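Putative diflavin flavoprotein A 5 (Nostoc sp. PCC 7120, PDB 4FEK) probably carries electrons from NADH to oxygen, reducing it to water, this chain being its N-terminal metallo-beta-lactamase-like part. Local coordinates at residues Lys52-Met64 / Asp81-Thr95. Numbering follows the deposited sequence.
Sequences KTAIIDPPVESFM and DYVILGHFSPNRIPT. With PO4 (phosphate ion), chain E.
R92 bonds both the 58-60 turn and a phosphate ion, probably from the crystallisation liquor. R92 NH1 donates to P58 O (3.0 Å) from above the carbonyl plane; R92 NE meets phosphate O1 at 2.8 Å, almost straight (176°), and NH2 bonds O4. A bend at chi2 (-103°) swings the guanidinium toward the turn, and V60 CG1 packs against NE. H87 NE2 and S89 OG share phosphate O3, N91 ND2 takes O2, and K174 adds a further bond. In flavodiiron relatives the loop after strand 80-84 carries the iron-binding HxExDH motif; here it reads HFSPNR, so the anion probably occupies the region of the diiron pocket.

Around this pocket, T95 OG1 donates to P59 O (2.7 Å), N91 O receives E61 N, and M64 SE comes within 3.5 Å of P94 O. D57, just past strand 53-56 and with positive phi (57°), brings its carboxylate to the next loop, D57 OD1 receiving G86 N on its syn lone pair (2.7 Å). D173 OD2 bonds H87 ND1, probably fixing the ring's rotation.

Farther out, strands 53-56 and 81-84 run parallel, linked by I55 N to Y82 O (2.9 Å) and I84 N to I55 O (2.8 Å). D81 OD2 accepts from T53 N (2.7 Å) on its anti side, while T53 O takes both D81 N and Y82 N. I55 and V83 lie side by side on one face, A54, I56 and I84 on the other. Helix 61-74 completes the beta-alpha-beta unit; strands 41-49 and 107-111 flank the pair within the mixed sheet.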
ATOM      1  N   LYS A  52      -7.929 -10.118  15.786  1.00 31.03           N
ATOM      2  CA  LYS A  52      -6.500 -10.158  15.468  1.00 25.84           C
ATOM      3  C   LYS A  52      -6.079  -8.818  14.877  1.00 25.83           C
ATOM      4  O   LYS A  52      -6.910  -8.093  14.333  1.00 23.72           O
ATOM      5  CB  LYS A  52      -6.193 -11.286  14.469  1.00 29.21           C
ATOM      6  CG  LYS A  52      -6.355 -12.703  15.051  1.00 33.38           C
ATOM      7  CD  LYS A  52      -5.780 -13.736  14.082  1.00 36.54           C
ATOM      8  CE  LYS A  52      -5.973 -15.157  14.585  1.00 46.35           C
ATOM      9  NZ  LYS A  52      -7.288 -15.295  15.273  1.00 49.03           N
ATOM     10  N   THR A  53      -4.795  -8.480  14.993  1.00 25.76           N
ATOM     11  CA  THR A  53      -4.306  -7.207  14.463  1.00 21.23           C
ATOM     12  C   THR A  53      -3.390  -7.399  13.243  1.00 21.39           C
ATOM     13  O   THR A  53      -2.495  -8.240  13.242  1.00 24.21           O
ATOM     14  CB  THR A  53      -3.610  -6.349  15.566  1.00 26.71           C
ATOM     15  OG1 THR A  53      -4.582  -5.950  16.537  1.00 26.93           O
ATOM     16  CG2 THR A  53      -3.019  -5.090  14.974  1.00 22.39           C
ATOM     17  N   ALA A  54      -3.644  -6.629  12.191  1.00 20.25           N
ATOM     18  CA  ALA A  54      -2.783  -6.632  11.014  1.00 14.72           C
ATOM     19  C   ALA A  54      -2.293  -5.238  10.680  1.00 12.66           C
ATOM     20  O   ALA A  54      -3.020  -4.244  10.807  1.00 14.07           O
ATOM     21  CB  ALA A  54      -3.528  -7.233   9.791  1.00 22.10           C
ATOM     22  N   ILE A  55      -1.042  -5.162  10.251  1.00 12.10           N
ATOM     23  CA  ILE A  55      -0.539  -3.943   9.662  1.00 14.07           C
ATOM     24  C   ILE A  55      -0.382  -4.146   8.156  1.00 15.22           C
ATOM     25  O   ILE A  55      -0.078  -5.241   7.677  1.00 16.47           O
ATOM     26  CB  ILE A  55       0.770  -3.447  10.314  1.00 18.62           C
ATOM     27  CG1 ILE A  55       1.900  -4.438  10.139  1.00 24.17           C
ATOM     28  CG2 ILE A  55       0.565  -3.207  11.830  1.00 18.62           C
ATOM     29  CD1 ILE A  55       3.160  -4.005  10.931  1.00 30.94           C
ATOM     30  N   ILE A  56      -0.599  -3.077   7.419  1.00 15.06           N
ATOM     31  CA  ILE A  56      -0.490  -3.158   5.977  1.00 24.63           C
ATOM     32  C   ILE A  56       0.586  -2.194   5.486  1.00 22.89           C
ATOM     33  O   ILE A  56       0.532  -1.015   5.805  1.00 19.52           O
ATOM     34  CB  ILE A  56      -1.823  -2.828   5.323  1.00 19.68           C
ATOM     35  CG1 ILE A  56      -2.841  -3.922   5.662  1.00 19.83           C
ATOM     36  CG2 ILE A  56      -1.635  -2.665   3.791  1.00 23.41           C
ATOM     37  CD1 ILE A  56      -4.291  -3.538   5.460  1.00 23.40           C
ATOM     38  N   ASP A  57       1.566  -2.719   4.747  1.00 22.09           N
ATOM     39  CA  ASP A  57       2.639  -1.924   4.106  1.00 23.20           C
ATOM     40  C   ASP A  57       3.544  -1.019   4.969  1.00 20.39           C
ATOM     41  O   ASP A  57       3.487   0.209   4.839  1.00 23.09           O
ATOM     42  CB  ASP A  57       2.067  -1.083   2.948  1.00 27.19           C
ATOM     43  CG  ASP A  57       1.652  -1.944   1.756  1.00 35.22           C
ATOM     44  OD1 ASP A  57       2.353  -2.943   1.485  1.00 40.75           O
ATOM     45  OD2 ASP A  57       0.635  -1.631   1.091  1.00 37.28           O
ATOM     46  N   PRO A  58       4.400  -1.617   5.811  1.00 18.35           N
ATOM     47  CA  PRO A  58       5.445  -0.850   6.522  1.00 17.60           C
ATOM     48  C   PRO A  58       6.382  -0.166   5.507  1.00 17.48           C
ATOM     49  O   PRO A  58       6.711  -0.784   4.491  1.00 19.66           O
ATOM     50  CB  PRO A  58       6.233  -1.932   7.278  1.00 24.49           C
ATOM     51  CG  PRO A  58       5.340  -3.144   7.312  1.00 25.50           C
ATOM     52  CD  PRO A  58       4.524  -3.071   6.034  1.00 18.64           C
ATOM     53  N   PRO A  59       6.790   1.080   5.770  1.00 18.50           N
ATOM     54  CA  PRO A  59       7.534   1.894   4.793  1.00 19.42           C
ATOM     55  C   PRO A  59       9.007   1.512   4.617  1.00 15.40           C
ATOM     56  O   PRO A  59       9.527   0.644   5.332  1.00 17.25           O
ATOM     57  CB  PRO A  59       7.439   3.299   5.376  1.00 17.27           C
ATOM     58  CG  PRO A  59       7.346   3.048   6.870  1.00 21.20           C
ATOM     59  CD  PRO A  59       6.456   1.852   6.985  1.00 20.82           C
ATOM     60  N   VAL A  60       9.673   2.187   3.680  1.00 20.71           N
ATOM     61  CA  VAL A  60      11.093   1.937   3.380  1.00 20.28           C
ATOM     62  C   VAL A  60      11.993   2.360   4.527  1.00 25.41           C
ATOM     63  O   VAL A  60      11.542   3.072   5.431  1.00 24.28           O
ATOM     64  CB  VAL A  60      11.544   2.701   2.124  1.00 23.80           C
ATOM     65  CG1 VAL A  60      10.741   2.235   0.906  1.00 26.25           C
ATOM     66  CG2 VAL A  60      11.416   4.202   2.337  1.00 18.46           C
ATOM     67  N   GLU A  61      13.269   1.952   4.468  1.00 23.88           N
ATOM     68  CA  GLU A  61      14.228   2.229   5.553  1.00 27.27           C
ATOM     69  C   GLU A  61      14.277   3.707   5.942  1.00 28.08           C
ATOM     70  O   GLU A  61      14.459   4.055   7.115  1.00 25.84           O
ATOM     71  CB  GLU A  61      15.646   1.727   5.205  1.00 32.97           C
ATOM     72  CG  GLU A  61      16.675   2.032   6.316  1.00 41.08           C
ATOM     73  CD  GLU A  61      17.986   1.281   6.175  1.00 53.17           C
ATOM     74  OE1 GLU A  61      18.338   0.888   5.044  1.00 58.72           O
ATOM     75  OE2 GLU A  61      18.663   1.083   7.208  1.00 60.62           O
ATOM     76  N   SER A  62      14.075   4.575   4.957  1.00 27.60           N
ATOM     77  CA  SER A  62      14.203   6.012   5.160  1.00 30.05           C
ATOM     78  C   SER A  62      13.231   6.537   6.222  1.00 23.64           C
ATOM     79  O   SER A  62      13.523   7.510   6.935  1.00 26.12           O
ATOM     80  CB  SER A  62      13.997   6.741   3.828  1.00 34.71           C
ATOM     81  OG  SER A  62      14.030   8.143   4.014  1.00 46.37           O
ATOM     82  N   PHE A  63      12.086   5.871   6.335  1.00 19.47           N
ATOM     83  CA  PHE A  63      11.037   6.237   7.293  1.00 15.17           C
ATOM     84  C   PHE A  63      10.985   5.270   8.489  1.00 21.81           C
ATOM     85  O   PHE A  63      10.143   5.418   9.377  1.00 20.75           O
ATOM     86  CB  PHE A  63       9.681   6.167   6.607  1.00 13.70           C
ATOM     87  CG  PHE A  63       9.365   7.344   5.732  1.00 20.94           C
ATOM     88  CD1 PHE A  63       9.480   8.642   6.211  1.00 20.68           C
ATOM     89  CD2 PHE A  63       8.889   7.146   4.439  1.00 20.66           C
ATOM     90  CE1 PHE A  63       9.144   9.725   5.412  1.00 20.29           C
ATOM     91  CE2 PHE A  63       8.565   8.233   3.630  1.00 16.87           C
ATOM     92  CZ  PHE A  63       8.692   9.521   4.132  1.00 20.47           C
HETATM   93  N   MSE A  64      11.872   4.281   8.502  1.00 24.09           N
HETATM   94  CA  MSE A  64      11.778   3.173   9.452  1.00 25.29           C
HETATM   95  C   MSE A  64      11.689   3.605  10.904  1.00 21.87           C
HETATM   96  O   MSE A  64      10.795   3.159  11.632  1.00 20.40           O
HETATM   97  CB  MSE A  64      12.972   2.237   9.307  1.00 27.79           C
HETATM   98  CG  MSE A  64      13.048   1.173  10.386  1.00 33.77           C
HETATM   99 SE   MSE A  64      14.639   0.045  10.162  0.89 48.02          SE
HETATM  100  CE  MSE A  64      16.030   1.412  10.352  1.00 46.02           C
ATOM    101  N   ASP A  81      -0.340  -9.628  14.720  1.00 22.97           N
ATOM    102  CA  ASP A  81      -0.500 -10.971  14.144  1.00 23.43           C
ATOM    103  C   ASP A  81       0.035 -11.068  12.711  1.00 24.42           C
ATOM    104  O   ASP A  81       0.732 -12.034  12.344  1.00 25.59           O
ATOM    105  CB  ASP A  81      -1.982 -11.369  14.144  1.00 26.88           C
ATOM    106  CG  ASP A  81      -2.582 -11.418  15.549  1.00 35.88           C
ATOM    107  OD1 ASP A  81      -2.376 -12.436  16.233  1.00 39.84           O
ATOM    108  OD2 ASP A  81      -3.251 -10.444  15.967  1.00 36.04           O
ATOM    109  N   TYR A  82      -0.307 -10.067  11.907  1.00 16.16           N
ATOM    110  CA  TYR A  82      -0.026 -10.104  10.480  1.00 19.54           C
ATOM    111  C   TYR A  82       0.593  -8.808   9.989  1.00 16.87           C
ATOM    112  O   TYR A  82       0.255  -7.708  10.451  1.00 20.08           O
ATOM    113  CB  TYR A  82      -1.302 -10.398   9.664  1.00 19.98           C
ATOM    114  CG  TYR A  82      -2.001 -11.676  10.055  1.00 23.27           C
ATOM    115  CD1 TYR A  82      -1.466 -12.912   9.731  1.00 23.66           C
ATOM    116  CD2 TYR A  82      -3.196 -11.641  10.747  1.00 27.25           C
ATOM    117  CE1 TYR A  82      -2.112 -14.093  10.100  1.00 28.45           C
ATOM    118  CE2 TYR A  82      -3.842 -12.803  11.119  1.00 29.14           C
ATOM    119  CZ  TYR A  82      -3.301 -14.019  10.791  1.00 30.49           C
ATOM    120  OH  TYR A  82      -3.957 -15.163  11.175  1.00 31.13           O
ATOM    121  N   VAL A  83       1.519  -8.969   9.050  1.00 12.16           N
ATOM    122  CA  VAL A  83       2.090  -7.865   8.282  1.00 10.13           C
ATOM    123  C   VAL A  83       1.749  -8.196   6.813  1.00 14.75           C
ATOM    124  O   VAL A  83       2.254  -9.180   6.258  1.00 19.52           O
ATOM    125  CB  VAL A  83       3.624  -7.768   8.474  1.00 12.34           C
ATOM    126  CG1 VAL A  83       4.204  -6.679   7.598  1.00 11.81           C
ATOM    127  CG2 VAL A  83       3.957  -7.487   9.968  1.00 18.70           C
ATOM    128  N   ILE A  84       0.879  -7.395   6.207  1.00 13.35           N
ATOM    129  CA  ILE A  84       0.460  -7.634   4.818  1.00 15.34           C
ATOM    130  C   ILE A  84       1.241  -6.738   3.847  1.00 18.11           C
ATOM    131  O   ILE A  84       1.367  -5.528   4.067  1.00 18.50           O
ATOM    132  CB  ILE A  84      -1.035  -7.417   4.658  1.00 14.18           C
ATOM    133  CG1 ILE A  84      -1.792  -8.418   5.551  1.00 21.53           C
ATOM    134  CG2 ILE A  84      -1.452  -7.524   3.164  1.00 18.32           C
ATOM    135  CD1 ILE A  84      -3.215  -8.034   5.853  1.00 20.84           C
ATOM    136  N   LEU A  85       1.764  -7.344   2.786  1.00 18.40           N
ATOM    137  CA  LEU A  85       2.606  -6.644   1.817  1.00 17.65           C
ATOM    138  C   LEU A  85       1.880  -6.445   0.500  1.00 18.73           C
ATOM    139  O   LEU A  85       1.427  -7.419  -0.122  1.00 18.20           O
ATOM    140  CB  LEU A  85       3.865  -7.457   1.552  1.00 17.83           C
ATOM    141  CG  LEU A  85       4.705  -7.820   2.772  1.00 25.70           C
ATOM    142  CD1 LEU A  85       6.000  -8.434   2.302  1.00 26.68           C
ATOM    143  CD2 LEU A  85       4.952  -6.564   3.585  1.00 24.61           C
ATOM    144  N   GLY A  86       1.807  -5.200   0.037  1.00 16.33           N
ATOM    145  CA  GLY A  86       1.164  -4.934  -1.243  1.00 14.97           C
ATOM    146  C   GLY A  86       2.093  -5.247  -2.420  1.00 17.27           C
ATOM    147  O   GLY A  86       1.659  -5.286  -3.568  1.00 18.48           O
ATOM    148  N   HIS A  87       3.380  -5.411  -2.130  1.00 13.26           N
ATOM    149  CA  HIS A  87       4.404  -5.802  -3.119  1.00 15.32           C
ATOM    150  C   HIS A  87       5.694  -6.032  -2.352  1.00 18.11           C
ATOM    151  O   HIS A  87       5.717  -5.819  -1.139  1.00 15.46           O
ATOM    152  CB  HIS A  87       4.616  -4.710  -4.179  1.00 14.23           C
ATOM    153  CG  HIS A  87       5.360  -3.515  -3.680  1.00 21.80           C
ATOM    154  ND1 HIS A  87       4.750  -2.490  -2.992  1.00 23.95           N
ATOM    155  CD2 HIS A  87       6.670  -3.181  -3.768  1.00 20.96           C
ATOM    156  CE1 HIS A  87       5.650  -1.578  -2.672  1.00 25.16           C
ATOM    157  NE2 HIS A  87       6.821  -1.970  -3.144  1.00 24.05           N
ATOM    158  N   PHE A  88       6.758  -6.457  -3.042  1.00 17.73           N
ATOM    159  CA  PHE A  88       8.061  -6.657  -2.400  1.00 20.54           C
ATOM    160  C   PHE A  88       9.167  -5.747  -2.957  1.00 21.47           C
ATOM    161  O   PHE A  88       9.398  -5.717  -4.153  1.00 20.10           O
ATOM    162  CB  PHE A  88       8.523  -8.113  -2.520  1.00 28.43           C
ATOM    163  CG  PHE A  88       9.835  -8.380  -1.830  1.00 32.12           C
ATOM    164  CD1 PHE A  88       9.865  -8.737  -0.495  1.00 32.17           C
ATOM    165  CD2 PHE A  88      11.037  -8.247  -2.512  1.00 31.48           C
ATOM    166  CE1 PHE A  88      11.073  -8.969   0.157  1.00 34.21           C
ATOM    167  CE2 PHE A  88      12.248  -8.471  -1.867  1.00 35.60           C
ATOM    168  CZ  PHE A  88      12.263  -8.835  -0.535  1.00 30.77           C
ATOM    169  N   SER A  89       9.871  -5.040  -2.076  1.00 20.58           N
ATOM    170  CA  SER A  89      11.058  -4.285  -2.481  1.00 25.27           C
ATOM    171  C   SER A  89      12.143  -4.442  -1.428  1.00 24.34           C
ATOM    172  O   SER A  89      11.859  -4.374  -0.229  1.00 20.19           O
ATOM    173  CB  SER A  89      10.742  -2.797  -2.662  1.00 25.34           C
ATOM    174  OG  SER A  89      10.076  -2.567  -3.897  1.00 27.71           O
ATOM    175  N   PRO A  90      13.383  -4.650  -1.876  1.00 26.20           N
ATOM    176  CA  PRO A  90      14.517  -4.844  -0.970  1.00 26.72           C
ATOM    177  C   PRO A  90      14.757  -3.651  -0.050  1.00 27.40           C
ATOM    178  O   PRO A  90      15.290  -3.851   1.040  1.00 22.96           O
ATOM    179  CB  PRO A  90      15.704  -5.085  -1.917  1.00 31.68           C
ATOM    180  CG  PRO A  90      15.227  -4.720  -3.271  1.00 35.37           C
ATOM    181  CD  PRO A  90      13.746  -4.885  -3.285  1.00 29.99           C
ATOM    182  N   ASN A  91      14.353  -2.440  -0.427  1.00 18.45           N
ATOM    183  CA  ASN A  91      14.581  -1.327   0.494  1.00 22.56           C
ATOM    184  C   ASN A  91      13.602  -1.314   1.691  1.00 23.80           C
ATOM    185  O   ASN A  91      13.675  -0.445   2.555  1.00 25.19           O
ATOM    186  CB  ASN A  91      14.612   0.012  -0.236  1.00 29.72           C
ATOM    187  CG  ASN A  91      13.326   0.288  -0.973  1.00 31.67           C
ATOM    188  OD1 ASN A  91      12.353  -0.453  -0.823  1.00 26.84           O
ATOM    189  ND2 ASN A  91      13.308   1.356  -1.774  1.00 31.66           N
ATOM    190  N   ARG A  92      12.696  -2.290   1.743  1.00 21.23           N
ATOM    191  CA  ARG A  92      11.818  -2.445   2.900  1.00 24.32           C
ATOM    192  C   ARG A  92      12.370  -3.475   3.882  1.00 22.24           C
ATOM    193  O   ARG A  92      11.864  -3.596   4.997  1.00 20.25           O
ATOM    194  CB  ARG A  92      10.432  -2.892   2.467  1.00 24.70           C
ATOM    195  CG  ARG A  92       9.871  -2.089   1.302  1.00 31.35           C
ATOM    196  CD  ARG A  92       8.853  -1.092   1.775  1.00 32.23           C
ATOM    197  NE  ARG A  92       8.334  -0.274   0.674  1.00 28.88           N
ATOM    198  CZ  ARG A  92       7.121   0.258   0.651  1.00 23.91           C
ATOM    199  NH1 ARG A  92       6.282   0.039   1.664  1.00 24.32           N
ATOM    200  NH2 ARG A  92       6.743   0.999  -0.384  1.00 18.30           N
ATOM    201  N   ILE A  93      13.377  -4.228   3.453  1.00 19.14           N
ATOM    202  CA  ILE A  93      13.927  -5.300   4.288  1.00 25.42           C
ATOM    203  C   ILE A  93      14.349  -4.825   5.691  1.00 25.72           C
ATOM    204  O   ILE A  93      14.011  -5.479   6.680  1.00 30.41           O
ATOM    205  CB  ILE A  93      15.074  -6.067   3.597  1.00 26.91           C
ATOM    206  CG1 ILE A  93      14.562  -6.760   2.336  1.00 29.97           C
ATOM    207  CG2 ILE A  93      15.709  -7.075   4.565  1.00 29.78           C
ATOM    208  CD1 ILE A  93      13.404  -7.679   2.601  1.00 33.77           C
ATOM    209  N   PRO A  94      15.085  -3.694   5.786  1.00 27.84           N
ATOM    210  CA  PRO A  94      15.452  -3.253   7.143  1.00 28.90           C
ATOM    211  C   PRO A  94      14.241  -2.991   8.049  1.00 27.55           C
ATOM    212  O   PRO A  94      14.283  -3.295   9.242  1.00 21.89           O
ATOM    213  CB  PRO A  94      16.237  -1.960   6.893  1.00 30.67           C
ATOM    214  CG  PRO A  94      16.835  -2.164   5.507  1.00 31.28           C
ATOM    215  CD  PRO A  94      15.790  -2.918   4.739  1.00 27.37           C
ATOM    216  N   THR A  95      13.161  -2.460   7.496  1.00 22.99           N
ATOM    217  CA  THR A  95      11.944  -2.273   8.283  1.00 22.37           C
ATOM    218  C   THR A  95      11.323  -3.612   8.720  1.00 24.43           C
ATOM    219  O   THR A  95      10.861  -3.745   9.853  1.00 25.47           O
ATOM    220  CB  THR A  95      10.890  -1.409   7.525  1.00 25.23           C
ATOM    221  OG1 THR A  95      11.534  -0.256   6.966  1.00 24.77           O
ATOM    222  CG2 THR A  95       9.778  -0.956   8.476  1.00 25.73           C
TER
HETATM  223  P   PO4 E 303       9.595   0.979  -2.851  1.00 21.89           P
HETATM  224  O1  PO4 E 303       9.916   0.291  -1.519  1.00 24.33           O
HETATM  225  O2  PO4 E 303      10.867   1.575  -3.354  1.00 23.75           O
HETATM  226  O3  PO4 E 303       9.108  -0.103  -3.773  1.00 22.80           O
HETATM  227  O4  PO4 E 303       8.568   2.053  -2.587  1.00 22.92           O